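Exo-poly-alpha-D-galacturonosidase (PDB 3JUR) probably hydrolyses polygalacturonic acid of pectin as a family 28 glycosidase, built as a right-handed parallel beta-helix and assembled into a tetramer. Local coordinates at residues Asn16-Glu20 against Asn223-Arg227; Ile108-Tyr113 against Val177-Gly183; Asn112-Tyr118 against Leu188-Gln194; Ile251-Asp257 against Arg286-Ser292. One frame throughout, in Å; residues are numbered along the deposited sequence.

Contact 1 (Asn16-Glu20 against Asn223-Arg227); sequences NHVRE and NVIIR
The side-chain amide of Asn-223 clasps the backbone of Arg-19 with both its ends. OD1 of Asn-223 accepts from Arg-19 N at 3.0 Å, the donor standing above the carbonyl plane, while ND2 of Asn-223 donates a hydrogen bond to Arg-19 O, also at 3.0 Å and here on a lone pair in the carbonyl plane. With CG anti to the backbone N (chi1 -179°), the amide reaches out from the corner where Asn-223 sits and meets the N and O of Arg-19. Beside it, CG1 of Val-18 rests 3.6 Å from CG1 of Ile-225, and the CD1 end of Ile-225 presses on the peptide between Arg-19 and Glu-20, 3.5 Å from Glu-20 N.

This is the N-terminal linker, just past helix 6-16, crossing the outside of the parallel beta-helix where the chain turns a corner at Asn-223 and runs on into strand 224-233. At the exposed end Arg-227 holds Glu-20 in a salt bridge: NH1 and NH2 both point at the single oxygen OE2 of Glu-20, NH1 at 3.1 Å and NH2 at 3.2 Å. That oxygen lies in the guanidinium plane, yet the carboxylate is turned 78° against it, and both nitrogens approach from the same face of the carboxylate.

Farther out, Arg-227 NH1 makes a second salt bridge with Glu-204 on the neighbouring strand 201-204, so the guanidinium sits between two carboxylates. Asn-200 likewise takes a hydrogen bond from Asn-223 ND2, fixing the amide's rotation. One residue before Val-18, the ring of His-17 meets that of Tyr-248, and its ND1 is bonded to Glu-13 O.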
# COMPACT_ATOMS: atom_id res chain seq x y z
N ASN D 16 -7.04 12.69 38.77
CA ASN D 16 -7.64 13.56 39.79
C ASN D 16 -7.99 12.83 41.09
O ASN D 16 -8.17 13.47 42.13
CB ASN D 16 -8.87 14.30 39.24
CG ASN D 16 -8.50 15.47 38.34
OD1 ASN D 16 -7.40 16.03 38.44
ND2 ASN D 16 -9.41 15.85 37.45
N HIS D 17 -8.08 11.51 41.04
CA HIS D 17 -8.46 10.72 42.22
C HIS D 17 -7.39 9.70 42.61
O HIS D 17 -7.66 8.72 43.31
CB HIS D 17 -9.84 10.09 42.00
CG HIS D 17 -10.93 11.10 41.83
ND1 HIS D 17 -11.44 11.44 40.60
CD2 HIS D 17 -11.59 11.86 42.74
CE1 HIS D 17 -12.38 12.36 40.75
NE2 HIS D 17 -12.49 12.63 42.04
N VAL D 18 -6.17 9.95 42.16
CA VAL D 18 -5.04 9.10 42.48
C VAL D 18 -3.98 9.95 43.21
O VAL D 18 -3.60 11.02 42.73
CB VAL D 18 -4.48 8.41 41.20
CG1 VAL D 18 -3.01 8.10 41.32
CG2 VAL D 18 -5.27 7.14 40.89
N ARG D 19 -3.55 9.49 44.38
CA ARG D 19 -2.42 10.13 45.09
C ARG D 19 -1.71 9.19 46.05
O ARG D 19 -2.33 8.29 46.64
CB ARG D 19 -2.82 11.43 45.80
CG ARG D 19 -3.89 11.30 46.86
CD ARG D 19 -3.88 12.51 47.83
NE ARG D 19 -3.84 13.81 47.15
CZ ARG D 19 -4.86 14.36 46.50
NH1 ARG D 19 -6.03 13.74 46.42
NH2 ARG D 19 -4.72 15.54 45.92
N GLU D 20 -0.40 9.41 46.19
CA GLU D 20 0.45 8.67 47.13
C GLU D 20 -0.10 8.69 48.56
O GLU D 20 -0.63 9.71 49.00
CB GLU D 20 1.85 9.29 47.15
CG GLU D 20 2.75 8.92 46.00
CD GLU D 20 4.15 9.51 46.17
OE1 GLU D 20 4.67 9.54 47.32
OE2 GLU D 20 4.74 9.93 45.15
N ASN D 223 -7.73 3.90 44.95
CA ASN D 223 -6.52 4.73 44.98
C ASN D 223 -5.25 3.89 45.12
O ASN D 223 -4.60 3.87 46.18
CB ASN D 223 -6.61 5.83 46.04
CG ASN D 223 -5.38 6.72 46.06
OD1 ASN D 223 -4.62 6.77 45.09
ND2 ASN D 223 -5.19 7.44 47.16
N VAL D 224 -4.90 3.20 44.03
CA VAL D 224 -3.74 2.31 44.02
C VAL D 224 -2.74 2.79 42.96
O VAL D 224 -3.11 3.04 41.80
CB VAL D 224 -4.18 0.84 43.76
CG1 VAL D 224 -2.98 -0.11 43.82
CG2 VAL D 224 -5.27 0.40 44.73
N ILE D 225 -1.48 2.93 43.36
CA ILE D 225 -0.39 3.30 42.46
C ILE D 225 0.67 2.18 42.44
O ILE D 225 1.19 1.78 43.48
CB ILE D 225 0.28 4.65 42.86
CG1 ILE D 225 -0.72 5.80 42.78
CG2 ILE D 225 1.50 4.94 41.99
CD1 ILE D 225 -0.28 7.06 43.54
N ILE D 226 0.96 1.68 41.24
CA ILE D 226 2.06 0.74 41.06
C ILE D 226 2.96 1.34 40.00
O ILE D 226 2.55 1.57 38.85
CB ILE D 226 1.58 -0.67 40.68
CG1 ILE D 226 0.64 -1.21 41.77
CG2 ILE D 226 2.76 -1.62 40.51
CD1 ILE D 226 -0.37 -2.20 41.26
N ARG D 227 4.20 1.62 40.38
CA ARG D 227 5.07 2.43 39.56
C ARG D 227 6.52 2.00 39.72
O ARG D 227 6.94 1.66 40.83
CB ARG D 227 4.82 3.91 39.89
CG ARG D 227 6.01 4.75 40.24
CD ARG D 227 5.84 5.40 41.62
NE ARG D 227 4.88 6.49 41.65
CZ ARG D 227 4.76 7.38 42.64
NH1 ARG D 227 5.56 7.34 43.71
NH2 ARG D 227 3.85 8.34 42.57
O HOH W 1 -3.66 9.12 49.57

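Contact 2 (Ile108-Tyr113 against Val177-Gly183); sequences IELYNY and VEERVFG
Tyr-111 and Val-181 face each other in a single backbone bridge, with Tyr-111 N bonded to Arg-180 O at 2.9 Å and Phe-182 N to Tyr-111 O at 2.8 Å, both nearly straight. One residue on, the side chain of Asn-112 takes over from the backbone: its OD1 accepts from Gly-183 N at 2.9 Å in the carbonyl plane, while ND2 bonds Leu-188 O. Gly-183 then lies against Tyr-113, its CA over one face of the ring at 3.8 Å from the centroid, a CH-pi contact. A leucine in place of Tyr-113 would probably lose this flat surface over Gly-183 and leave water 2 without the hydroxyl it meets at 2.6 Å.

At the other end the Arg-180 chain runs extended from CG to NE alongside the strand, which brings NH1 to Glu-109 O at 3.0 Å. The same NH1 forms a salt bridge with Asp-272, and NH2 bonds Thr-175 O, so the guanidinium has several polar partners, Glu-109 O in its plane, while Val-177 CG2 lies over the centre of one face. Glu-109 turns its carboxylate elsewhere, to Tyr-196 and Arg-275. Between these polar ends, Leu-110 CD1 packs 3.4 Å from Phe-182 CD2, the two side chains crossing at about a right angle, and CD2 of Tyr-111 reaches the carbonyl O of Val-177 with the edge of its ring.

Strand 108-112 pairs on its other side with strand 103-105, and helices 161-173 and 270-276 pack around it: a short antiparallel hairpin set beside the parallel beta-helix rather than within its coils.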
# COMPACT_ATOMS: atom_id res chain seq x y z
N ILE D 108 -13.07 -15.99 42.58
CA ILE D 108 -14.03 -16.43 43.61
C ILE D 108 -13.42 -16.31 45.01
O ILE D 108 -12.32 -16.80 45.27
CB ILE D 108 -14.56 -17.88 43.35
CG1 ILE D 108 -15.28 -17.97 42.00
CG2 ILE D 108 -15.51 -18.33 44.48
CD1 ILE D 108 -15.47 -19.38 41.48
N GLU D 109 -14.16 -15.65 45.91
CA GLU D 109 -13.73 -15.46 47.30
C GLU D 109 -13.72 -16.76 48.08
O GLU D 109 -14.58 -17.63 47.89
CB GLU D 109 -14.63 -14.45 48.01
CG GLU D 109 -14.50 -13.03 47.49
CD GLU D 109 -15.18 -12.02 48.40
OE1 GLU D 109 -14.70 -10.86 48.47
OE2 GLU D 109 -16.19 -12.38 49.04
N LEU D 110 -12.74 -16.90 48.97
CA LEU D 110 -12.61 -18.08 49.82
C LEU D 110 -11.69 -17.80 51.00
O LEU D 110 -11.07 -16.73 51.08
CB LEU D 110 -12.07 -19.27 49.00
CG LEU D 110 -10.56 -19.36 48.73
CD1 LEU D 110 -10.21 -20.73 48.19
CD2 LEU D 110 -10.08 -18.27 47.78
N TYR D 111 -11.61 -18.75 51.92
CA TYR D 111 -10.57 -18.75 52.94
C TYR D 111 -9.51 -19.78 52.56
O TYR D 111 -9.82 -20.95 52.33
CB TYR D 111 -11.15 -19.00 54.33
CG TYR D 111 -11.76 -17.75 54.92
CD1 TYR D 111 -11.07 -17.00 55.87
CD2 TYR D 111 -13.01 -17.30 54.50
CE1 TYR D 111 -11.63 -15.83 56.40
CE2 TYR D 111 -13.57 -16.14 55.02
CZ TYR D 111 -12.88 -15.41 55.97
OH TYR D 111 -13.44 -14.26 56.48
N ASN D 112 -8.27 -19.32 52.46
CA ASN D 112 -7.18 -20.12 51.93
C ASN D 112 -5.85 -19.60 52.46
O ASN D 112 -5.81 -18.63 53.22
CB ASN D 112 -7.20 -20.09 50.39
CG ASN D 112 -6.26 -21.11 49.75
OD1 ASN D 112 -6.04 -22.20 50.29
ND2 ASN D 112 -5.72 -20.76 48.60
N TYR D 113 -4.76 -20.26 52.06
CA TYR D 113 -3.40 -19.86 52.40
C TYR D 113 -3.21 -18.36 52.25
O TYR D 113 -3.70 -17.76 51.28
CB TYR D 113 -2.38 -20.60 51.52
CG TYR D 113 -2.26 -22.09 51.81
CD1 TYR D 113 -1.73 -22.54 53.02
CD2 TYR D 113 -2.66 -23.04 50.87
CE1 TYR D 113 -1.62 -23.90 53.29
CE2 TYR D 113 -2.55 -24.40 51.13
CZ TYR D 113 -2.03 -24.83 52.34
OH TYR D 113 -1.91 -26.18 52.61
N VAL D 177 -19.05 -17.16 52.22
CA VAL D 177 -17.59 -17.17 52.10
C VAL D 177 -16.91 -17.82 53.32
O VAL D 177 -15.95 -18.58 53.16
CB VAL D 177 -17.01 -15.75 51.87
CG1 VAL D 177 -15.54 -15.81 51.47
CG2 VAL D 177 -17.81 -15.01 50.79
N GLU D 178 -17.43 -17.53 54.51
CA GLU D 178 -16.90 -18.05 55.78
C GLU D 178 -16.89 -19.57 55.82
O GLU D 178 -16.18 -20.17 56.62
CB GLU D 178 -17.72 -17.52 56.97
CG GLU D 178 -17.67 -16.01 57.20
CD GLU D 178 -18.50 -15.19 56.20
OE1 GLU D 178 -18.27 -13.97 56.10
OE2 GLU D 178 -19.37 -15.77 55.51
N GLU D 179 -17.68 -20.19 54.94
CA GLU D 179 -17.80 -21.65 54.88
C GLU D 179 -17.02 -22.26 53.72
O GLU D 179 -17.04 -23.48 53.52
CB GLU D 179 -19.28 -22.05 54.85
CG GLU D 179 -20.06 -21.59 56.08
CD GLU D 179 -21.54 -21.91 56.01
OE1 GLU D 179 -21.98 -22.61 55.07
OE2 GLU D 179 -22.28 -21.44 56.91
N ARG D 180 -16.33 -21.42 52.96
CA ARG D 180 -15.49 -21.87 51.85
C ARG D 180 -14.05 -21.96 52.33
O ARG D 180 -13.21 -21.12 51.99
CB ARG D 180 -15.60 -20.91 50.67
CG ARG D 180 -17.00 -20.72 50.12
CD ARG D 180 -16.98 -19.79 48.93
NE ARG D 180 -18.29 -19.23 48.65
CZ ARG D 180 -18.51 -18.16 47.88
NH1 ARG D 180 -17.49 -17.53 47.30
NH2 ARG D 180 -19.74 -17.73 47.68
N VAL D 181 -13.76 -22.99 53.12
CA VAL D 181 -12.46 -23.13 53.78
C VAL D 181 -11.60 -24.16 53.06
O VAL D 181 -11.98 -25.32 52.92
CB VAL D 181 -12.62 -23.49 55.28
CG1 VAL D 181 -11.26 -23.61 55.97
CG2 VAL D 181 -13.49 -22.47 55.99
N PHE D 182 -10.42 -23.72 52.61
CA PHE D 182 -9.48 -24.61 51.93
C PHE D 182 -8.17 -24.70 52.73
O PHE D 182 -8.17 -25.18 53.85
CB PHE D 182 -9.29 -24.18 50.47
CG PHE D 182 -10.52 -24.39 49.62
CD1 PHE D 182 -10.64 -25.51 48.81
CD2 PHE D 182 -11.59 -23.49 49.68
CE1 PHE D 182 -11.79 -25.72 48.05
CE2 PHE D 182 -12.74 -23.70 48.93
CZ PHE D 182 -12.84 -24.81 48.11
N GLY D 183 -7.06 -24.24 52.16
CA GLY D 183 -5.78 -24.32 52.84
C GLY D 183 -5.27 -25.74 52.94
O GLY D 183 -5.13 -26.43 51.93
O HOH W 2 -2.37 -28.24 51.10

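Contact 3 (Asn112-Tyr118 against Leu188-Gln194); sequences NYSPLVY and LRPSFVQ
Leu-116 lays its CD1 methyl over the centre of the Phe-192 ring, 3.8 Å from the centroid and only 10° off the normal, a CH-pi contact at the close-packed end of this pair. Next to it the backbones come into parallel register: Val-117 N bonds Phe-192 O at 3.0 Å, and Gln-194 N bonds Val-117 O at 2.9 Å. Val-117 and Val-193 stack on one side of the sheet; on the other, Tyr-118 and Gln-194 lie side by side, with OE1 of Gln-194 at the ring's edge and 3.3 Å from CG of Pro-115. Such stacking of like positions in successive coils is characteristic of the parallel beta-helix of family 28, here between strands 117-120 and 193-196. Thr-103 and Leu-102 take up the polar ends of Gln-194 and Tyr-118.

Before the strands no regular backbone pairing remains, yet no side faces solvent. Pro-190 fits its CB against Ser-114 O at 3.4 Å, and Leu-116 N reaches Ser-191 O in a weak bond. Beyond the prolines, one side-chain bond joins the two chains: Asn-112 ND2 to Leu-188 O, 2.7 Å and nearly straight at 174°, the donor standing above the carbonyl plane. A chi1 of -169° turns CG away from the backbone N and carries the amide across. Alanine in place of Asn-112 would probably leave Leu-188 O without this donor and Gly-183 N without its acceptor, OD1.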
# COMPACT_ATOMS: atom_id res chain seq x y z
N ASN D 112 -8.27 -19.32 52.46
CA ASN D 112 -7.18 -20.12 51.93
C ASN D 112 -5.85 -19.60 52.46
O ASN D 112 -5.81 -18.63 53.22
CB ASN D 112 -7.20 -20.09 50.39
CG ASN D 112 -6.26 -21.11 49.75
OD1 ASN D 112 -6.04 -22.20 50.29
ND2 ASN D 112 -5.72 -20.76 48.60
N TYR D 113 -4.76 -20.26 52.06
CA TYR D 113 -3.40 -19.86 52.40
C TYR D 113 -3.21 -18.36 52.25
O TYR D 113 -3.70 -17.76 51.28
CB TYR D 113 -2.38 -20.60 51.52
CG TYR D 113 -2.26 -22.09 51.81
CD1 TYR D 113 -1.73 -22.54 53.02
CD2 TYR D 113 -2.66 -23.04 50.87
CE1 TYR D 113 -1.62 -23.90 53.29
CE2 TYR D 113 -2.55 -24.40 51.13
CZ TYR D 113 -2.03 -24.83 52.34
OH TYR D 113 -1.91 -26.18 52.61
N SER D 114 -2.51 -17.76 53.21
CA SER D 114 -2.19 -16.34 53.15
C SER D 114 -1.36 -15.99 51.91
O SER D 114 -0.43 -16.72 51.57
CB SER D 114 -1.42 -15.92 54.41
OG SER D 114 -0.98 -14.57 54.32
N PRO D 115 -1.71 -14.88 51.23
CA PRO D 115 -0.76 -14.32 50.26
C PRO D 115 0.57 -14.00 50.97
O PRO D 115 0.57 -13.81 52.20
CB PRO D 115 -1.44 -13.03 49.81
CG PRO D 115 -2.88 -13.32 49.96
CD PRO D 115 -2.99 -14.16 51.20
N LEU D 116 1.67 -13.96 50.22
CA LEU D 116 3.00 -13.78 50.81
C LEU D 116 3.16 -12.41 51.47
O LEU D 116 3.78 -12.29 52.52
CB LEU D 116 4.12 -14.06 49.79
CG LEU D 116 4.00 -15.20 48.75
CD1 LEU D 116 5.36 -15.48 48.13
CD2 LEU D 116 3.38 -16.49 49.26
N VAL D 117 2.60 -11.38 50.84
CA VAL D 117 2.48 -10.06 51.47
C VAL D 117 0.99 -9.71 51.45
O VAL D 117 0.36 -9.71 50.40
CB VAL D 117 3.31 -8.97 50.73
CG1 VAL D 117 3.25 -7.65 51.48
CG2 VAL D 117 4.75 -9.41 50.56
N TYR D 118 0.43 -9.45 52.63
CA TYR D 118 -1.02 -9.36 52.78
C TYR D 118 -1.46 -8.17 53.62
O TYR D 118 -0.94 -7.93 54.72
CB TYR D 118 -1.54 -10.67 53.40
CG TYR D 118 -3.05 -10.81 53.58
CD1 TYR D 118 -3.91 -10.85 52.48
CD2 TYR D 118 -3.60 -10.94 54.86
CE1 TYR D 118 -5.29 -11.00 52.65
CE2 TYR D 118 -4.98 -11.08 55.04
CZ TYR D 118 -5.81 -11.11 53.93
OH TYR D 118 -7.17 -11.26 54.11
N LEU D 188 -4.83 -25.00 46.28
CA LEU D 188 -5.02 -23.69 45.67
C LEU D 188 -3.92 -22.73 46.13
O LEU D 188 -3.89 -22.33 47.31
CB LEU D 188 -6.40 -23.14 46.00
CG LEU D 188 -7.62 -24.02 45.69
CD1 LEU D 188 -8.89 -23.42 46.28
CD2 LEU D 188 -7.78 -24.25 44.19
N ARG D 189 -3.01 -22.40 45.22
CA ARG D 189 -1.91 -21.45 45.48
C ARG D 189 -2.42 -20.06 45.89
O ARG D 189 -3.50 -19.65 45.46
CB ARG D 189 -1.02 -21.29 44.25
CG ARG D 189 -0.18 -22.51 43.90
CD ARG D 189 0.31 -22.37 42.47
NE ARG D 189 -0.78 -22.51 41.50
CZ ARG D 189 -0.79 -21.98 40.28
NH1 ARG D 189 0.22 -21.23 39.85
NH2 ARG D 189 -1.84 -22.18 39.49
N PRO D 190 -1.65 -19.35 46.72
CA PRO D 190 -2.01 -17.98 47.09
C PRO D 190 -1.41 -16.96 46.11
O PRO D 190 -0.45 -17.28 45.40
CB PRO D 190 -1.37 -17.83 48.47
CG PRO D 190 -0.15 -18.69 48.40
CD PRO D 190 -0.50 -19.84 47.51
N SER D 191 -1.98 -15.75 46.07
CA SER D 191 -1.37 -14.62 45.37
C SER D 191 -0.05 -14.24 46.06
O SER D 191 0.18 -14.62 47.22
CB SER D 191 -2.31 -13.42 45.35
OG SER D 191 -3.45 -13.64 44.53
N PHE D 192 0.82 -13.51 45.36
CA PHE D 192 2.06 -13.03 45.96
C PHE D 192 1.76 -11.81 46.86
O PHE D 192 1.71 -11.94 48.08
CB PHE D 192 3.09 -12.69 44.88
CG PHE D 192 4.52 -12.60 45.39
CD1 PHE D 192 5.56 -13.11 44.62
CD2 PHE D 192 4.82 -12.00 46.61
CE1 PHE D 192 6.88 -13.02 45.06
CE2 PHE D 192 6.14 -11.90 47.06
CZ PHE D 192 7.17 -12.42 46.28
N VAL D 193 1.55 -10.65 46.25
CA VAL D 193 1.22 -9.43 46.99
C VAL D 193 -0.28 -9.15 46.83
O VAL D 193 -0.77 -8.99 45.71
CB VAL D 193 2.06 -8.21 46.51
CG1 VAL D 193 1.70 -6.95 47.29
CG2 VAL D 193 3.56 -8.49 46.59
N GLN D 194 -1.01 -9.11 47.94
CA GLN D 194 -2.45 -8.89 47.89
C GLN D 194 -2.90 -7.83 48.88
O GLN D 194 -2.61 -7.91 50.07
CB GLN D 194 -3.23 -10.20 48.10
CG GLN D 194 -4.74 -10.10 47.79
CD GLN D 194 -5.46 -11.44 47.88
OE1 GLN D 194 -5.75 -11.93 48.97
NE2 GLN D 194 -5.75 -12.03 46.73

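Contact 4 (Ile251-Asp257 against Arg286-Ser292); sequences IEKCRFD and RDNLVIS
Two consecutive coils of the parallel beta-helix run together here, strand 255-257 beside strand 289-291 with axes 4.7 Å apart and inclined by 24°. The bridges pair Glu-252 with Arg-286, Arg-255 with Leu-289 and Phe-256 with Val-290, interrupted at the corner between the strands. Leu-289 N to Cys-254 O, at 2.8 Å, and Phe-256 N to Leu-289 O resume the pairing beyond it.

Asn-288 fills the interruption. Its amide turns inward with CG anti to the carbonyl carbon (chi1 -59°), which lets OD1 accept from Cys-254 N at 2.9 Å while ND2 donates to Ile-251 O at 3.1 Å from above that carbonyl's plane. Ile-251 O is thereby gripped twice, since Arg-286 N also bonds it. Asn-317 accepts a further bond from ND2, continuing the side-chain contacts into the next coil, consistent with the asparagine stacks known from parallel beta-helices. Inside, CB of Asn-288 meets the edge of the Phe-256 ring, and Phe-256 CD2 packs 3.7 Å from Val-290 CG2.

On the outer side Glu-252 and Arg-286 extend alongside each other, their carboxylate and guanidinium planes only 22° apart. NE and NH2 of Arg-286 both grip OE1 of Glu-252, NE at 2.9 Å, while Glu-11 of the N-terminal helix takes NH1 in another salt bridge. Arg-255 and Leu-289, also side by side, pack against Leu-289 and Met-320 of a second subunit. Just past strand 289-291, the hydroxyl OG of Ser-292 donates to Asp-257 OD1 at 2.8 Å, on the anti side of the carboxylate.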
# COMPACT_ATOMS: atom_id res chain seq x y z
N ILE D 251 -0.95 2.45 36.84
CA ILE D 251 0.18 1.54 36.64
C ILE D 251 1.06 2.20 35.59
O ILE D 251 0.64 2.36 34.44
CB ILE D 251 -0.27 0.14 36.11
CG1 ILE D 251 -1.27 -0.52 37.07
CG2 ILE D 251 0.96 -0.75 35.88
CD1 ILE D 251 -2.06 -1.70 36.47
N GLU D 252 2.26 2.60 35.99
CA GLU D 252 3.13 3.37 35.11
C GLU D 252 4.60 3.03 35.30
O GLU D 252 5.02 2.64 36.40
CB GLU D 252 2.88 4.88 35.27
CG GLU D 252 3.33 5.49 36.61
CD GLU D 252 3.26 7.02 36.61
OE1 GLU D 252 2.77 7.61 35.63
OE2 GLU D 252 3.72 7.63 37.61
N LYS D 253 5.37 3.16 34.22
CA LYS D 253 6.84 3.01 34.26
C LYS D 253 7.32 1.65 34.77
O LYS D 253 8.44 1.54 35.26
CB LYS D 253 7.47 4.16 35.06
CG LYS D 253 7.60 5.48 34.29
CD LYS D 253 8.95 5.54 33.57
CE LYS D 253 8.83 6.21 32.20
NZ LYS D 253 8.80 7.70 32.30
N CYS D 254 6.48 0.62 34.65
CA CYS D 254 6.84 -0.73 35.10
C CYS D 254 7.44 -1.59 33.97
O CYS D 254 7.19 -1.34 32.79
CB CYS D 254 5.63 -1.44 35.71
SG CYS D 254 4.87 -0.60 37.14
N ARG D 255 8.23 -2.59 34.37
CA ARG D 255 8.81 -3.58 33.46
C ARG D 255 8.24 -4.97 33.77
O ARG D 255 8.19 -5.37 34.94
CB ARG D 255 10.34 -3.60 33.59
CG ARG D 255 11.00 -4.83 32.97
CD ARG D 255 11.54 -4.58 31.57
NE ARG D 255 12.98 -4.37 31.62
CZ ARG D 255 13.90 -5.23 31.17
NH1 ARG D 255 13.54 -6.36 30.58
NH2 ARG D 255 15.18 -4.93 31.29
N PHE D 256 7.83 -5.70 32.73
CA PHE D 256 7.18 -7.01 32.86
C PHE D 256 7.80 -8.10 32.01
O PHE D 256 8.03 -7.92 30.81
CB PHE D 256 5.70 -6.94 32.44
CG PHE D 256 4.87 -5.96 33.22
CD1 PHE D 256 4.16 -6.37 34.34
CD2 PHE D 256 4.76 -4.64 32.79
CE1 PHE D 256 3.37 -5.47 35.05
CE2 PHE D 256 3.97 -3.73 33.48
CZ PHE D 256 3.28 -4.14 34.62
N ASP D 257 8.05 -9.24 32.65
CA ASP D 257 8.26 -10.51 31.98
C ASP D 257 7.41 -11.52 32.75
O ASP D 257 7.75 -11.90 33.89
CB ASP D 257 9.74 -10.90 32.02
CG ASP D 257 10.05 -12.14 31.20
OD1 ASP D 257 9.14 -12.71 30.55
OD2 ASP D 257 11.22 -12.55 31.21
N ARG D 286 0.04 3.28 31.78
CA ARG D 286 0.82 4.11 30.85
C ARG D 286 2.34 3.99 31.04
O ARG D 286 2.82 3.71 32.14
CB ARG D 286 0.39 5.58 30.97
CG ARG D 286 0.72 6.21 32.31
CD ARG D 286 0.23 7.65 32.39
NE ARG D 286 0.82 8.33 33.54
CZ ARG D 286 0.52 9.58 33.89
NH1 ARG D 286 -0.37 10.28 33.20
NH2 ARG D 286 1.12 10.13 34.95
N ASP D 287 3.07 4.23 29.94
CA ASP D 287 4.54 4.28 29.96
C ASP D 287 5.21 3.00 30.50
O ASP D 287 6.29 3.07 31.11
CB ASP D 287 5.05 5.50 30.75
CG ASP D 287 4.39 6.80 30.32
OD1 ASP D 287 4.30 7.07 29.10
OD2 ASP D 287 3.97 7.56 31.21
N ASN D 288 4.58 1.85 30.27
CA ASN D 288 5.13 0.57 30.71
C ASN D 288 5.86 -0.16 29.60
O ASN D 288 5.66 0.12 28.42
CB ASN D 288 4.03 -0.34 31.27
CG ASN D 288 3.31 0.28 32.43
OD1 ASN D 288 3.85 0.39 33.53
ND2 ASN D 288 2.06 0.67 32.20
N LEU D 289 6.68 -1.13 30.01
CA LEU D 289 7.46 -1.92 29.08
C LEU D 289 7.32 -3.41 29.39
O LEU D 289 7.67 -3.86 30.48
CB LEU D 289 8.94 -1.50 29.11
CG LEU D 289 9.95 -2.30 28.28
CD1 LEU D 289 9.60 -2.27 26.77
CD2 LEU D 289 11.38 -1.82 28.52
N VAL D 290 6.78 -4.16 28.43
CA VAL D 290 6.71 -5.61 28.54
C VAL D 290 7.66 -6.20 27.49
O VAL D 290 7.45 -6.02 26.30
CB VAL D 290 5.27 -6.15 28.32
CG1 VAL D 290 5.21 -7.69 28.53
CG2 VAL D 290 4.27 -5.44 29.23
N ILE D 291 8.71 -6.88 27.94
CA ILE D 291 9.53 -7.68 27.01
C ILE D 291 9.44 -9.12 27.49
O ILE D 291 10.09 -9.51 28.46
CB ILE D 291 11.00 -7.21 26.92
CG1 ILE D 291 11.08 -5.72 26.55
CG2 ILE D 291 11.78 -8.08 25.93
CD1 ILE D 291 12.49 -5.12 26.60
N SER D 292 8.58 -9.89 26.83
CA SER D 292 8.17 -11.17 27.38
C SER D 292 7.59 -12.12 26.33
O SER D 292 6.42 -12.01 25.95
CB SER D 292 7.14 -10.92 28.49
OG SER D 292 6.79 -12.13 29.14
O HOH W 3 3.76 10.32 37.14
O HOH W 4 11.17 -7.76 30.70

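How the contacts relate
From the N terminus, contact 1 closes the longest loop, bringing the linker after helix 6-16 back onto strand 224-233; contacts 2 and 3 both nest inside it. These two cross, because 108-113 and 112-118 come first and 177-183 and 188-194 follow in the same order. They share Asn-112 and Tyr-113 and touch through Leu-188, tying the side hairpin to the coils of the beta-helix. Contact 4 opens after contact 1 has closed and joins later coils. It meets contact 1 directly, strand 224-233 lying beside 249-252, whereas contact 2 lies across the chain's centre from it, about 32 Å between centres.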